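Long-range contact in putative metal binding protein (Coccidioides immitis, PDB 3CVG), which probably binds a metal ion or other small ligand, as a member of the periplasmic binding protein superfamily: residues D76-S89 with N235-N247. Numbering follows the deposited sequence.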
loop_
_atom_site.group_PDB
_atom_site.type_symbol
_atom_site.label_atom_id
_atom_site.label_comp_id
_atom_site.label_asym_id
_atom_site.label_seq_id
_atom_site.Cartn_x
_atom_site.Cartn_y
_atom_site.Cartn_z
ATOM N N ASP A 76 17.761 -3.418 8.057
ATOM C CA ASP A 76 18.349 -4.588 7.408
ATOM C C ASP A 76 17.533 -5.027 6.198
ATOM O O ASP A 76 18.077 -5.486 5.188
ATOM C CB ASP A 76 18.438 -5.737 8.411
ATOM C CG ASP A 76 19.187 -5.351 9.662
ATOM O OD1 ASP A 76 20.402 -5.080 9.560
ATOM O OD2 ASP A 76 18.558 -5.309 10.739
ATOM N N VAL A 77 16.218 -4.893 6.314
ATOM C CA VAL A 77 15.319 -5.259 5.236
ATOM C C VAL A 77 14.252 -4.195 5.088
ATOM O O VAL A 77 14.099 -3.330 5.949
ATOM C CB VAL A 77 14.637 -6.618 5.504
ATOM C CG1 VAL A 77 15.659 -7.738 5.414
ATOM C CG2 VAL A 77 13.982 -6.610 6.874
ATOM N N GLY A 78 13.523 -4.256 3.981
ATOM C CA GLY A 78 12.471 -3.293 3.752
ATOM C C GLY A 78 11.385 -3.880 2.886
ATOM O O GLY A 78 11.661 -4.527 1.875
ATOM N N ILE A 79 10.142 -3.681 3.297
ATOM C CA ILE A 79 9.024 -4.164 2.511
ATOM C C ILE A 79 8.613 -2.929 1.726
ATOM O O ILE A 79 8.202 -1.913 2.294
ATOM C CB ILE A 79 7.870 -4.663 3.391
ATOM C CG1 ILE A 79 8.352 -5.837 4.248
ATOM C CG2 ILE A 79 6.698 -5.104 2.515
ATOM C CD1 ILE A 79 7.280 -6.446 5.123
ATOM N N THR A 80 8.751 -3.016 0.412
ATOM C CA THR A 80 8.445 -1.896 -0.454
ATOM C C THR A 80 7.268 -2.147 -1.390
ATOM O O THR A 80 6.816 -3.285 -1.554
ATOM C CB THR A 80 9.699 -1.526 -1.256
ATOM O OG1 THR A 80 10.197 -2.690 -1.931
ATOM C CG2 THR A 80 10.782 -1.019 -0.321
ATOM N N TYR A 81 6.784 -1.071 -2.006
ATOM C CA TYR A 81 5.647 -1.140 -2.909
ATOM C C TYR A 81 5.925 -0.525 -4.278
ATOM O O TYR A 81 5.048 0.122 -4.857
ATOM C CB TYR A 81 4.461 -0.425 -2.273
ATOM C CG TYR A 81 4.155 -0.885 -0.864
ATOM C CD1 TYR A 81 3.229 -1.893 -0.624
ATOM C CD2 TYR A 81 4.787 -0.294 0.236
ATOM C CE1 TYR A 81 2.929 -2.300 0.675
ATOM C CE2 TYR A 81 4.496 -0.694 1.537
ATOM C CZ TYR A 81 3.565 -1.693 1.748
ATOM O OH TYR A 81 3.252 -2.067 3.030
ATOM N N SER A 82 7.132 -0.714 -4.798
ATOM C CA SER A 82 7.464 -0.168 -6.111
ATOM C C SER A 82 8.482 -1.038 -6.851
ATOM O O SER A 82 9.688 -0.905 -6.646
ATOM C CB SER A 82 8.013 1.258 -5.970
ATOM O OG SER A 82 8.391 1.785 -7.236
ATOM N N PRO A 83 8.004 -1.952 -7.712
ATOM C CA PRO A 83 8.905 -2.830 -8.471
ATOM C C PRO A 83 10.047 -2.095 -9.186
ATOM O O PRO A 83 11.183 -2.579 -9.215
ATOM C CB PRO A 83 7.956 -3.523 -9.445
ATOM C CG PRO A 83 6.721 -3.693 -8.619
ATOM C CD PRO A 83 6.594 -2.336 -7.926
ATOM N N VAL A 84 9.764 -0.927 -9.759
ATOM C CA VAL A 84 10.815 -0.191 -10.462
ATOM C C VAL A 84 11.876 0.341 -9.509
ATOM O O VAL A 84 13.078 0.236 -9.784
ATOM C CB VAL A 84 10.250 1.002 -11.274
ATOM C CG1 VAL A 84 11.401 1.793 -11.901
ATOM C CG2 VAL A 84 9.330 0.497 -12.364
ATOM N N ALA A 85 11.431 0.917 -8.395
ATOM C CA ALA A 85 12.349 1.469 -7.409
ATOM C C ALA A 85 13.175 0.327 -6.826
ATOM O O ALA A 85 14.356 0.494 -6.510
ATOM C CB ALA A 85 11.570 2.191 -6.300
ATOM N N GLU A 86 12.540 -0.832 -6.688
ATOM C CA GLU A 86 13.213 -2.011 -6.160
ATOM C C GLU A 86 14.332 -2.420 -7.121
ATOM O O GLU A 86 15.475 -2.606 -6.705
ATOM C CB GLU A 86 12.194 -3.145 -5.970
ATOM C CG GLU A 86 11.347 -2.992 -4.699
ATOM C CD GLU A 86 9.940 -3.565 -4.826
ATOM O OE1 GLU A 86 9.744 -4.532 -5.600
ATOM O OE2 GLU A 86 9.025 -3.056 -4.135
ATOM N N ARG A 87 14.005 -2.542 -8.405
ATOM C CA ARG A 87 14.990 -2.909 -9.424
ATOM C C ARG A 87 16.186 -1.958 -9.437
ATOM O O ARG A 87 17.333 -2.392 -9.561
ATOM C CB ARG A 87 14.356 -2.910 -10.821
ATOM C CG ARG A 87 15.377 -3.070 -11.956
ATOM C CD ARG A 87 14.720 -3.045 -13.331
ATOM N NE ARG A 87 14.280 -1.711 -13.734
ATOM C CZ ARG A 87 15.099 -0.707 -14.037
ATOM N NH1 ARG A 87 16.417 -0.874 -13.982
ATOM N NH2 ARG A 87 14.597 0.465 -14.397
ATOM N N ILE A 88 15.915 -0.664 -9.311
ATOM C CA ILE A 88 16.976 0.330 -9.325
ATOM C C ILE A 88 17.841 0.272 -8.071
ATOM O O ILE A 88 19.053 0.472 -8.146
ATOM C CB ILE A 88 16.395 1.753 -9.507
ATOM C CG1 ILE A 88 15.709 1.842 -10.875
ATOM C CG2 ILE A 88 17.509 2.803 -9.393
ATOM C CD1 ILE A 88 15.085 3.196 -11.187
ATOM N N SER A 89 17.232 -0.013 -6.923
ATOM C CA SER A 89 17.993 -0.101 -5.678
ATOM C C SER A 89 19.014 -1.236 -5.788
ATOM O O SER A 89 20.128 -1.142 -5.269
ATOM C CB SER A 89 17.062 -0.367 -4.492
ATOM O OG SER A 89 16.583 -1.702 -4.497
ATOM N N ASN A 235 -1.544 -3.878 -5.513
ATOM C CA ASN A 235 -0.457 -3.229 -4.784
ATOM C C ASN A 235 0.505 -4.269 -4.223
ATOM O O ASN A 235 0.438 -4.639 -3.054
ATOM C CB ASN A 235 -1.017 -2.357 -3.654
ATOM C CG ASN A 235 0.063 -1.561 -2.936
ATOM O OD1 ASN A 235 1.043 -1.141 -3.545
ATOM N ND2 ASN A 235 -0.127 -1.329 -1.640
ATOM N N PRO A 236 1.425 -4.752 -5.064
ATOM C CA PRO A 236 2.401 -5.759 -4.640
ATOM C C PRO A 236 3.433 -5.248 -3.647
ATOM O O PRO A 236 3.912 -4.116 -3.746
ATOM C CB PRO A 236 3.029 -6.202 -5.962
ATOM C CG PRO A 236 2.995 -4.941 -6.777
ATOM C CD PRO A 236 1.604 -4.402 -6.483
ATOM N N ALA A 237 3.773 -6.105 -2.691
ATOM C CA ALA A 237 4.754 -5.781 -1.669
ATOM C C ALA A 237 5.919 -6.747 -1.799
ATOM O O ALA A 237 5.715 -7.959 -1.890
ATOM C CB ALA A 237 4.127 -5.900 -0.279
ATOM N N HIS A 238 7.134 -6.204 -1.835
ATOM C CA HIS A 238 8.344 -7.007 -1.947
ATOM C C HIS A 238 9.283 -6.694 -0.786
ATOM O O HIS A 238 9.250 -5.591 -0.224
ATOM C CB HIS A 238 9.094 -6.711 -3.257
ATOM C CG HIS A 238 8.497 -7.353 -4.467
ATOM N ND1 HIS A 238 7.363 -6.869 -5.087
ATOM C CD2 HIS A 238 8.882 -8.438 -5.182
ATOM C CE1 HIS A 238 7.080 -7.628 -6.132
ATOM N NE2 HIS A 238 7.985 -8.587 -6.209
ATOM N N LEU A 239 10.117 -7.669 -0.424
ATOM C CA LEU A 239 11.089 -7.475 0.642
ATOM C C LEU A 239 12.450 -7.246 -0.002
ATOM O O LEU A 239 12.794 -7.901 -0.988
ATOM C CB LEU A 239 11.180 -8.703 1.547
ATOM C CG LEU A 239 12.212 -8.561 2.671
ATOM C CD1 LEU A 239 11.661 -7.638 3.740
ATOM C CD2 LEU A 239 12.528 -9.916 3.277
ATOM N N LEU A 240 13.214 -6.310 0.549
ATOM C CA LEU A 240 14.543 -6.017 0.032
ATOM C C LEU A 240 15.570 -6.325 1.108
ATOM O O LEU A 240 15.416 -5.911 2.255
ATOM C CB LEU A 240 14.661 -4.544 -0.371
ATOM C CG LEU A 240 13.843 -4.055 -1.573
ATOM C CD1 LEU A 240 14.036 -2.551 -1.750
ATOM C CD2 LEU A 240 14.276 -4.801 -2.829
ATOM N N VAL A 241 16.601 -7.075 0.740
ATOM C CA VAL A 241 17.668 -7.411 1.670
ATOM C C VAL A 241 18.814 -6.446 1.401
ATOM O O VAL A 241 19.360 -6.407 0.298
ATOM C CB VAL A 241 18.153 -8.865 1.472
ATOM C CG1 VAL A 241 19.413 -9.119 2.290
ATOM C CG2 VAL A 241 17.051 -9.832 1.888
ATOM N N GLY A 242 19.156 -5.655 2.412
ATOM C CA GLY A 242 20.226 -4.687 2.267
ATOM C C GLY A 242 21.569 -5.327 1.983
ATOM O O GLY A 242 21.921 -6.336 2.593
ATOM N N ALA A 243 22.321 -4.744 1.053
ATOM C CA ALA A 243 23.635 -5.266 0.691
ATOM C C ALA A 243 24.652 -5.029 1.806
ATOM O O ALA A 243 25.492 -5.887 2.086
ATOM C CB ALA A 243 24.121 -4.619 -0.601
ATOM N N ARG A 244 24.570 -3.861 2.437
ATOM C CA ARG A 244 25.483 -3.487 3.514
ATOM C C ARG A 244 24.842 -3.784 4.862
ATOM O O ARG A 244 25.382 -3.426 5.906
ATOM C CB ARG A 244 25.795 -1.988 3.436
ATOM C CG ARG A 244 26.144 -1.478 2.043
ATOM C CD ARG A 244 27.423 -2.101 1.524
ATOM N NE ARG A 244 28.560 -1.812 2.396
ATOM C CZ ARG A 244 29.800 -2.237 2.176
ATOM N NH1 ARG A 244 30.070 -2.973 1.107
ATOM N NH2 ARG A 244 30.768 -1.927 3.028
ATOM N N ALA A 245 23.689 -4.441 4.824
ATOM C CA ALA A 245 22.937 -4.771 6.026
ATOM C C ALA A 245 23.716 -5.433 7.154
ATOM O O ALA A 245 24.537 -6.330 6.938
ATOM C CB ALA A 245 21.740 -5.642 5.659
ATOM N N LYS A 246 23.439 -4.966 8.366
ATOM C CA LYS A 246 24.037 -5.505 9.577
ATOM C C LYS A 246 23.127 -6.704 9.843
ATOM O O LYS A 246 22.014 -6.746 9.325
ATOM C CB LYS A 246 23.928 -4.463 10.695
ATOM C CG LYS A 246 24.398 -4.901 12.065
ATOM C CD LYS A 246 24.106 -3.797 13.078
ATOM C CE LYS A 246 24.338 -4.261 14.507
ATOM N NZ LYS A 246 23.912 -3.227 15.499
ATOM N N ASN A 247 23.577 -7.679 10.620
ATOM C CA ASN A 247 22.742 -8.851 10.879
ATOM C C ASN A 247 22.383 -9.480 9.534
ATOM O O ASN A 247 21.244 -9.901 9.321
ATOM C CB ASN A 247 21.445 -8.454 11.592
ATOM C CG ASN A 247 21.683 -7.585 12.807
ATOM O OD1 ASN A 247 22.456 -7.938 13.699
ATOM N ND2 ASN A 247 21.002 -6.444 12.856
HETATM O O HOH W 1 1.760 0.397 -5.674
HETATM O O HOH W 2 6.484 -4.274 -4.599
#
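Strands 77-80 and 235-241 run antiparallel, their axes 159° apart, with Gly78–Leu240 and Thr80–His238 as hydrogen-bonded pairs. Each pair has two bonds: Leu240 N lies 2.7 Å from Gly78 O, and Thr80 N lies 2.7 Å from His238 O. Gly242 N also donates to Asp76 O. The Asp76 carboxylate makes a salt bridge with Arg23; Asn247 ND2 adds a weak bond to OD2.

Val77, Ile79, Leu239 and Val241 share one face. Leu239 CG turns away from its own backbone N (chi1 179°), which lets CD1 reach Val77 CB at 3.6 Å and Ile79 CG1. Strand 235-241 is antiparallel to both 77-80 and 100-111, and 77-80 is parallel to 20-26. One reversed strand in this otherwise parallel set is consistent with a lobe of a periplasmic binding protein.

Helix 83-89 packs over the opposite face. Leu240 CD2 lies against Glu86 CG at 3.9 Å, while CD1 fits between Thr80 OG1 and Ser89 OG. Glu86 OE2 accepts from Thr80 OG1 (2.5 Å) and Ser82 N on opposite faces of the carboxylate, fixing its rotation. Water 2 links OE2 to Pro236 O and His238 ND1. The Asn235 side chain is about 6 Å from a bound calcium ion. The planes of its amide and the Tyr81 ring are 23° apart, with ND2 of Asn235 3.6 Å from Tyr81 CD1; ND2 also donates to Asp105.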